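Local coordinates for protein 6-pyruvoyl tetrahydropterin synthase (Plasmodium falciparum, PDB 1Y13) that belongs to the 6-pyruvoyl tetrahydropterin synthase family and binds a zinc ion and biopterin in an assembly of six chains, at residues E148-V152 with S153-S157; H37-Y41 with N42-E46. One frame throughout, in Å; residues are numbered along the deposited sequence.

Interaction 1 of 2, residues E148-V152 with S153-S157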
ATOM      1  N   GLU A 148      -4.624  28.583   8.827  1.00 60.01           N
ATOM      2  CA  GLU A 148      -3.916  29.874   8.780  1.00 59.24           C
ATOM      3  C   GLU A 148      -2.997  29.964   7.556  1.00 58.43           C
ATOM      4  O   GLU A 148      -2.970  30.991   6.882  1.00 59.25           O
ATOM      5  CB  GLU A 148      -3.075  30.081  10.046  1.00 64.21           C
ATOM      6  CG  GLU A 148      -3.874  30.463  11.293  1.00 70.12           C
ATOM      7  CD  GLU A 148      -3.027  30.477  12.582  1.00 72.78           C
ATOM      8  OE1 GLU A 148      -1.805  30.171  12.529  1.00 74.04           O
ATOM      9  OE2 GLU A 148      -3.595  30.799  13.658  1.00 78.50           O
ATOM     10  N   GLU A 149      -2.227  28.899   7.294  1.00 59.30           N
ATOM     11  CA  GLU A 149      -1.312  28.879   6.132  1.00 59.17           C
ATOM     12  C   GLU A 149      -2.035  29.133   4.824  1.00 58.52           C
ATOM     13  O   GLU A 149      -1.590  29.950   4.004  1.00 58.72           O
ATOM     14  CB  GLU A 149      -0.568  27.543   5.995  1.00 58.88           C
ATOM     15  CG  GLU A 149       0.526  27.284   7.021  1.00 62.99           C
ATOM     16  CD  GLU A 149       1.664  28.296   6.960  1.00 72.91           C
ATOM     17  OE1 GLU A 149       1.757  29.061   5.954  1.00 70.72           O
ATOM     18  OE2 GLU A 149       2.466  28.322   7.931  1.00 73.66           O
HETATM   19  N   MSE A 150      -3.140  28.418   4.627  1.00 59.13           N
HETATM   20  CA  MSE A 150      -3.903  28.488   3.373  1.00 60.03           C
HETATM   21  C   MSE A 150      -4.674  29.775   3.252  1.00 58.76           C
HETATM   22  O   MSE A 150      -5.144  30.126   2.171  1.00 60.33           O
HETATM   23  CB  MSE A 150      -4.854  27.312   3.256  1.00 58.26           C
HETATM   24  CG  MSE A 150      -4.114  26.038   3.078  1.00 67.53           C
HETATM   25 SE   MSE A 150      -5.386  24.668   2.673  1.00 94.04          SE
HETATM   26  CE  MSE A 150      -6.156  24.278   4.527  1.00 75.87           C
ATOM     27  N   ASP A 151      -4.803  30.475   4.373  1.00 59.43           N
ATOM     28  CA  ASP A 151      -5.454  31.766   4.402  1.00 58.07           C
ATOM     29  C   ASP A 151      -6.958  31.589   4.243  1.00 59.57           C
ATOM     30  O   ASP A 151      -7.446  31.266   3.157  1.00 60.35           O
ATOM     31  CB  ASP A 151      -4.895  32.667   3.287  1.00 57.91           C
ATOM     32  CG  ASP A 151      -5.611  34.012   3.199  1.00 70.90           C
ATOM     33  OD1 ASP A 151      -5.884  34.623   4.260  1.00 78.68           O
ATOM     34  OD2 ASP A 151      -5.890  34.468   2.062  1.00 72.93           O
ATOM     35  N   VAL A 152      -7.697  31.868   5.316  1.00 60.70           N
ATOM     36  CA  VAL A 152      -9.152  31.685   5.324  1.00 58.78           C
ATOM     37  C   VAL A 152      -9.916  32.453   4.224  1.00 58.49           C
ATOM     38  O   VAL A 152     -10.976  31.997   3.780  1.00 60.50           O
ATOM     39  CB  VAL A 152      -9.739  31.977   6.729  1.00 65.43           C
ATOM     40  CG1 VAL A 152      -9.635  33.482   7.073  1.00 59.93           C
ATOM     41  CG2 VAL A 152     -11.189  31.470   6.834  1.00 64.35           C
ATOM     42  N   SER A 153      -9.399  33.601   3.783  1.00 58.89           N
ATOM     43  CA  SER A 153     -10.092  34.412   2.768  1.00 58.14           C
ATOM     44  C   SER A 153      -9.903  33.874   1.345  1.00 58.41           C
ATOM     45  O   SER A 153     -10.790  34.039   0.497  1.00 59.01           O
ATOM     46  CB  SER A 153      -9.678  35.891   2.847  1.00 65.11           C
ATOM     47  OG  SER A 153      -8.368  36.092   2.339  1.00 70.14           O
ATOM     48  N   LEU A 154      -8.746  33.254   1.088  1.00 59.04           N
ATOM     49  CA  LEU A 154      -8.534  32.468  -0.137  1.00 58.88           C
ATOM     50  C   LEU A 154      -9.570  31.355  -0.217  1.00 57.68           C
ATOM     51  O   LEU A 154     -10.273  31.217  -1.226  1.00 58.32           O
ATOM     52  CB  LEU A 154      -7.125  31.843  -0.206  1.00 61.24           C
ATOM     53  CG  LEU A 154      -6.948  30.842  -1.379  1.00 62.81           C
ATOM     54  CD1 LEU A 154      -6.981  31.544  -2.767  1.00 62.39           C
ATOM     55  CD2 LEU A 154      -5.674  30.020  -1.221  1.00 65.74           C
ATOM     56  N   LEU A 155      -9.666  30.571   0.849  1.00 57.85           N
ATOM     57  CA  LEU A 155     -10.614  29.468   0.901  1.00 57.67           C
ATOM     58  C   LEU A 155     -12.043  29.933   0.637  1.00 58.11           C
ATOM     59  O   LEU A 155     -12.769  29.300  -0.136  1.00 58.95           O
ATOM     60  CB  LEU A 155     -10.510  28.716   2.236  1.00 57.43           C
ATOM     61  CG  LEU A 155      -9.108  28.183   2.524  1.00 61.10           C
ATOM     62  CD1 LEU A 155      -8.975  27.725   3.967  1.00 60.36           C
ATOM     63  CD2 LEU A 155      -8.673  27.067   1.523  1.00 56.22           C
ATOM     64  N   LYS A 156     -12.431  31.052   1.248  1.00 57.80           N
ATOM     65  CA  LYS A 156     -13.762  31.621   1.055  1.00 58.07           C
ATOM     66  C   LYS A 156     -14.026  32.140  -0.352  1.00 57.58           C
ATOM     67  O   LYS A 156     -15.150  32.039  -0.841  1.00 57.85           O
ATOM     68  CB  LYS A 156     -14.035  32.759   2.047  1.00 61.68           C
ATOM     69  CG  LYS A 156     -13.962  32.358   3.516  1.00 71.95           C
ATOM     70  CD  LYS A 156     -14.849  31.156   3.870  1.00 71.95           C
ATOM     71  CE  LYS A 156     -15.193  31.175   5.372  1.00 74.01           C
ATOM     72  NZ  LYS A 156     -15.994  32.409   5.714  1.00 69.62           N
ATOM     73  N   SER A 157     -13.021  32.741  -0.984  1.00 57.45           N
ATOM     74  CA  SER A 157     -13.188  33.227  -2.364  1.00 58.12           C
ATOM     75  C   SER A 157     -13.413  32.061  -3.355  1.00 58.07           C
ATOM     76  O   SER A 157     -14.073  32.222  -4.386  1.00 57.75           O
ATOM     77  CB  SER A 157     -11.990  34.086  -2.796  1.00 59.07           C
ATOM     78  OG  SER A 157     -10.777  33.339  -2.784  1.00 62.03           O
TER

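Interaction 2 of 2, residues H37-Y41 with N42-E46. With ZN (zinc ion), chain D; BIO (biopterin), chain E.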
ATOM      1  N   HIS A  37       7.754  11.508  21.918  1.00 54.84           N
ATOM      2  CA  HIS A  37       6.712  12.012  22.812  1.00 55.85           C
ATOM      3  C   HIS A  37       6.412  10.964  23.884  1.00 56.90           C
ATOM      4  O   HIS A  37       6.881   9.821  23.799  1.00 55.73           O
ATOM      5  CB  HIS A  37       5.423  12.348  22.013  1.00 52.03           C
ATOM      6  CG  HIS A  37       4.487  11.186  21.847  1.00 52.17           C
ATOM      7  ND1 HIS A  37       3.184  11.206  22.306  1.00 54.98           N
ATOM      8  CD2 HIS A  37       4.659   9.974  21.265  1.00 54.01           C
ATOM      9  CE1 HIS A  37       2.592  10.062  22.007  1.00 52.48           C
ATOM     10  NE2 HIS A  37       3.463   9.295  21.373  1.00 50.69           N
ATOM     11  N   PHE A  38       5.629  11.347  24.880  1.00 55.85           N
ATOM     12  CA  PHE A  38       4.960  10.363  25.701  1.00 56.57           C
ATOM     13  C   PHE A  38       3.643  10.951  26.138  1.00 57.57           C
ATOM     14  O   PHE A  38       3.534  12.153  26.358  1.00 56.58           O
ATOM     15  CB  PHE A  38       5.834   9.877  26.883  1.00 55.02           C
ATOM     16  CG  PHE A  38       6.223  10.962  27.858  1.00 56.35           C
ATOM     17  CD1 PHE A  38       5.389  11.296  28.901  1.00 49.12           C
ATOM     18  CD2 PHE A  38       7.435  11.640  27.728  1.00 50.38           C
ATOM     19  CE1 PHE A  38       5.750  12.306  29.812  1.00 56.08           C
ATOM     20  CE2 PHE A  38       7.807  12.626  28.621  1.00 56.39           C
ATOM     21  CZ  PHE A  38       6.962  12.977  29.654  1.00 54.25           C
ATOM     22  N   ILE A  39       2.624  10.107  26.216  1.00 59.07           N
ATOM     23  CA  ILE A  39       1.345  10.532  26.762  1.00 58.41           C
ATOM     24  C   ILE A  39       1.322  10.534  28.292  1.00 57.77           C
ATOM     25  O   ILE A  39       1.848   9.645  28.940  1.00 55.96           O
ATOM     26  CB  ILE A  39       0.200   9.744  26.116  1.00 62.51           C
ATOM     27  CG1 ILE A  39      -0.147  10.431  24.787  1.00 58.32           C
ATOM     28  CG2 ILE A  39      -1.004   9.695  27.042  1.00 57.40           C
ATOM     29  CD1 ILE A  39      -0.692   9.511  23.742  1.00 66.39           C
ATOM     30  N   ALA A  40       0.759  11.598  28.859  1.00 58.71           N
ATOM     31  CA  ALA A  40       0.558  11.663  30.291  1.00 56.66           C
ATOM     32  C   ALA A  40      -0.788  12.328  30.560  1.00 57.53           C
ATOM     33  O   ALA A  40      -1.059  13.391  30.030  1.00 57.41           O
ATOM     34  CB  ALA A  40       1.705  12.428  30.934  1.00 52.46           C
ATOM     35  N   TYR A  41      -1.646  11.661  31.328  1.00 57.01           N
ATOM     36  CA  TYR A  41      -2.914  12.228  31.786  1.00 57.48           C
ATOM     37  C   TYR A  41      -3.123  11.780  33.231  1.00 57.90           C
ATOM     38  O   TYR A  41      -2.231  11.137  33.799  1.00 58.42           O
ATOM     39  CB  TYR A  41      -4.069  11.835  30.870  1.00 57.41           C
ATOM     40  CG  TYR A  41      -4.264  10.347  30.616  1.00 58.54           C
ATOM     41  CD1 TYR A  41      -5.009   9.557  31.503  1.00 60.72           C
ATOM     42  CD2 TYR A  41      -3.753   9.746  29.466  1.00 56.31           C
ATOM     43  CE1 TYR A  41      -5.208   8.210  31.269  1.00 61.25           C
ATOM     44  CE2 TYR A  41      -3.954   8.400  29.212  1.00 59.59           C
ATOM     45  CZ  TYR A  41      -4.677   7.637  30.119  1.00 64.80           C
ATOM     46  OH  TYR A  41      -4.885   6.297  29.875  1.00 70.18           O
ATOM     47  N   ASN A  42      -4.257  12.113  33.844  1.00 57.78           N
ATOM     48  CA  ASN A  42      -4.427  11.809  35.271  1.00 58.39           C
ATOM     49  C   ASN A  42      -4.265  10.330  35.613  1.00 57.68           C
ATOM     50  O   ASN A  42      -4.991   9.486  35.112  1.00 58.27           O
ATOM     51  CB  ASN A  42      -5.750  12.339  35.824  1.00 62.23           C
ATOM     52  CG  ASN A  42      -5.702  13.825  36.108  1.00 71.55           C
ATOM     53  OD1 ASN A  42      -4.934  14.282  36.969  1.00 74.60           O
ATOM     54  ND2 ASN A  42      -6.522  14.596  35.384  1.00 71.12           N
ATOM     55  N   GLY A  43      -3.291  10.035  36.467  1.00 58.13           N
ATOM     56  CA  GLY A  43      -3.018   8.662  36.895  1.00 58.46           C
ATOM     57  C   GLY A  43      -2.326   7.767  35.865  1.00 58.72           C
ATOM     58  O   GLY A  43      -2.237   6.561  36.069  1.00 59.96           O
ATOM     59  N   PHE A  44      -1.840   8.332  34.759  1.00 57.89           N
ATOM     60  CA  PHE A  44      -1.173   7.531  33.715  1.00 58.00           C
ATOM     61  C   PHE A  44      -0.028   8.284  33.058  1.00 58.48           C
ATOM     62  O   PHE A  44      -0.181   9.444  32.661  1.00 57.71           O
ATOM     63  CB  PHE A  44      -2.171   7.098  32.639  1.00 58.62           C
ATOM     64  CG  PHE A  44      -1.547   6.356  31.456  1.00 60.88           C
ATOM     65  CD1 PHE A  44      -1.068   7.052  30.345  1.00 62.62           C
ATOM     66  CD2 PHE A  44      -1.483   4.963  31.441  1.00 58.28           C
ATOM     67  CE1 PHE A  44      -0.522   6.368  29.240  1.00 63.19           C
ATOM     68  CE2 PHE A  44      -0.940   4.278  30.351  1.00 59.96           C
ATOM     69  CZ  PHE A  44      -0.461   4.984  29.245  1.00 58.32           C
ATOM     70  N   ARG A  45       1.099   7.593  32.919  1.00 57.15           N
ATOM     71  CA  ARG A  45       2.294   8.122  32.255  1.00 58.11           C
ATOM     72  C   ARG A  45       2.928   6.957  31.517  1.00 58.96           C
ATOM     73  O   ARG A  45       3.090   5.912  32.105  1.00 60.27           O
ATOM     74  CB  ARG A  45       3.284   8.654  33.305  1.00 57.31           C
ATOM     75  CG  ARG A  45       4.291   9.689  32.788  1.00 70.36           C
ATOM     76  CD  ARG A  45       5.644   9.051  32.357  1.00 74.38           C
ATOM     77  NE  ARG A  45       6.483   8.821  33.528  1.00 73.34           N
ATOM     78  CZ  ARG A  45       7.465   7.926  33.622  1.00 77.81           C
ATOM     79  NH1 ARG A  45       7.778   7.115  32.609  1.00 74.57           N
ATOM     80  NH2 ARG A  45       8.148   7.840  34.762  1.00 79.53           N
ATOM     81  N   GLU A  46       3.261   7.104  30.237  1.00 57.18           N
ATOM     82  CA  GLU A  46       3.962   6.027  29.528  1.00 57.79           C
ATOM     83  C   GLU A  46       5.416   6.442  29.285  1.00 57.90           C
ATOM     84  O   GLU A  46       5.763   7.620  29.417  1.00 57.23           O
ATOM     85  CB  GLU A  46       3.273   5.666  28.196  1.00 56.38           C
ATOM     86  CG  GLU A  46       3.406   6.754  27.136  1.00 55.31           C
ATOM     87  CD  GLU A  46       2.501   6.569  25.913  1.00 60.45           C
ATOM     88  OE1 GLU A  46       1.805   5.533  25.792  1.00 65.23           O
ATOM     89  OE2 GLU A  46       2.491   7.482  25.062  1.00 63.19           O
TER
HETATM   90 ZN    ZN D 174       2.781   7.119  21.128  1.00 62.73          ZN
HETATM   91  N1  BIO E 175      -4.889   6.548  21.564  1.00 56.68           N
HETATM   92  N2  BIO E 175      -6.641   7.778  20.654  1.00 56.08           N
HETATM   93  C2  BIO E 175      -5.308   7.645  20.904  1.00 57.30           C
HETATM   94  N3  BIO E 175      -4.390   8.557  20.517  1.00 57.74           N
HETATM   95  C4A BIO E 175      -2.521   7.325  21.459  1.00 57.36           C
HETATM   96  C8A BIO E 175      -3.567   6.361  21.858  1.00 55.39           C
HETATM   97  N8  BIO E 175      -3.174   5.254  22.544  1.00 65.13           N
HETATM   98  C7  BIO E 175      -1.883   5.011  22.859  1.00 60.89           C
HETATM   99  C6  BIO E 175      -0.892   5.890  22.477  1.00 57.20           C
HETATM  100  N5  BIO E 175      -1.245   7.018  21.801  1.00 64.66           N
HETATM  101  C9  BIO E 175       0.560   5.628  22.824  1.00 67.94           C
HETATM  102  O9  BIO E 175       1.345   6.873  22.962  1.00 57.58           O
HETATM  103  C10 BIO E 175       1.285   4.650  21.838  1.00 76.80           C
HETATM  104  O10 BIO E 175       1.971   5.377  20.801  1.00 60.99           O
HETATM  105  C11 BIO E 175       0.415   3.568  21.173  1.00 78.44           C

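Interaction 1 of 2, residues E148-V152 with S153-S157
An aspartate N-cap marks the break between helix 135-150 and the short helix 152-157: Asp151 ends the first with a positive phi of 73° and caps the second through Leu154. Its CG stands anti to its own backbone N (chi1 176°), which swings the carboxylate forward over the first turn of the new helix. OD2 of Asp151 accepts from Leu154 N at 3.3 Å, an appreciably bent bond (140° at the hydrogen), with the N-H arriving from above the carboxylate plane. The Asp151 backbone joins in, its O taking a nearly straight bond from Leu155 N at 3.3 Å. One residue on, Val152 O receives Lys156 N at 3.1 Å, and CG of Lys156 lies close to the same oxygen, Val152 O, at 3.0 Å. Across the break, methyl CD2 of Leu154 lies against Met150 O at 3.4 Å. CB of Met150, a selenomethionine, meets CD2 of Leu155 at 4.2 Å, and both of these side chains are buried. Farther along, Ser157 OG donates to Leu154 O at 2.7 Å. An acidic side chain thus occupies the start of a helix, where the helix dipole would probably stabilise its negative charge, while Met150 before the break and Leu155 after it pack on Ile163 of strand 162-168 in the sheet.

Interaction 2 of 2, residues H37-Y41 with N42-E46
Glu46 and Ile39 meet because the Glu46 side chain leaves its backbone with CG between N and the carbonyl carbon (chi1 70°) and then runs extended, carrying its carboxylate back across the chain. There OE2 of Glu46 accepts from Ile39 N at 2.9 Å, on its anti side and somewhat out of the carboxylate plane. Glu46 N returns a bond to Ile39 O at 3.2 Å, so the two residues hold each other twice. Toward the turn, Tyr41 and Phe44 form the hydrogen-bonded pair that closes a tight hairpin: Tyr41 N to Phe44 O and Phe44 N to Tyr41 O are both 3.0 Å. A type II turn links them, with Gly43 at positive phi. The Tyr41 and Phe44 rings lie nearly parallel (16°) but slid apart, centroids 4.8 Å from each other. With the rings so offset, CB of Phe44 lies over the Tyr41 face in a CH-pi contact, 3.8 Å from its centroid. At the other end, His37 NE2 binds the zinc ion at 2.3 Å; His49, His51 and biopterin O9 and O10 complete the site. His37 ND1 is hydrogen-bonded to Ser133 OG, which probably helps fix the ring's rotation. Glu46 OE2 comes within 2.5 Å of biopterin O9. With one oxygen bonded to the Ile39 amide and close to a ligand oxygen on the metal, the hairpin backbone probably helps to position this pocket carboxylate beside the zinc.

In the fold
Both contacts are local and run in series, neither nested nor crossed. From the N terminus, strand 21-41 comes first and interaction 2 turns it back into strand 44-45, an edge of the five-stranded antiparallel sheet within this chain. Strand 49-62 follows, next to strand 21-41 in the sheet. After helix 72-86, the smaller sheets and helix 135-150, interaction 1 redirects the chain into helix 152-157, ahead of strands 162-168 and 173-180. The centres of interactions 1 and 2 are about 36 Å apart, on opposite sides of the chain's centre. Interaction 2 belongs to the metal and biopterin site; interaction 1 joins two helices end to end where they lie on strand 162-168.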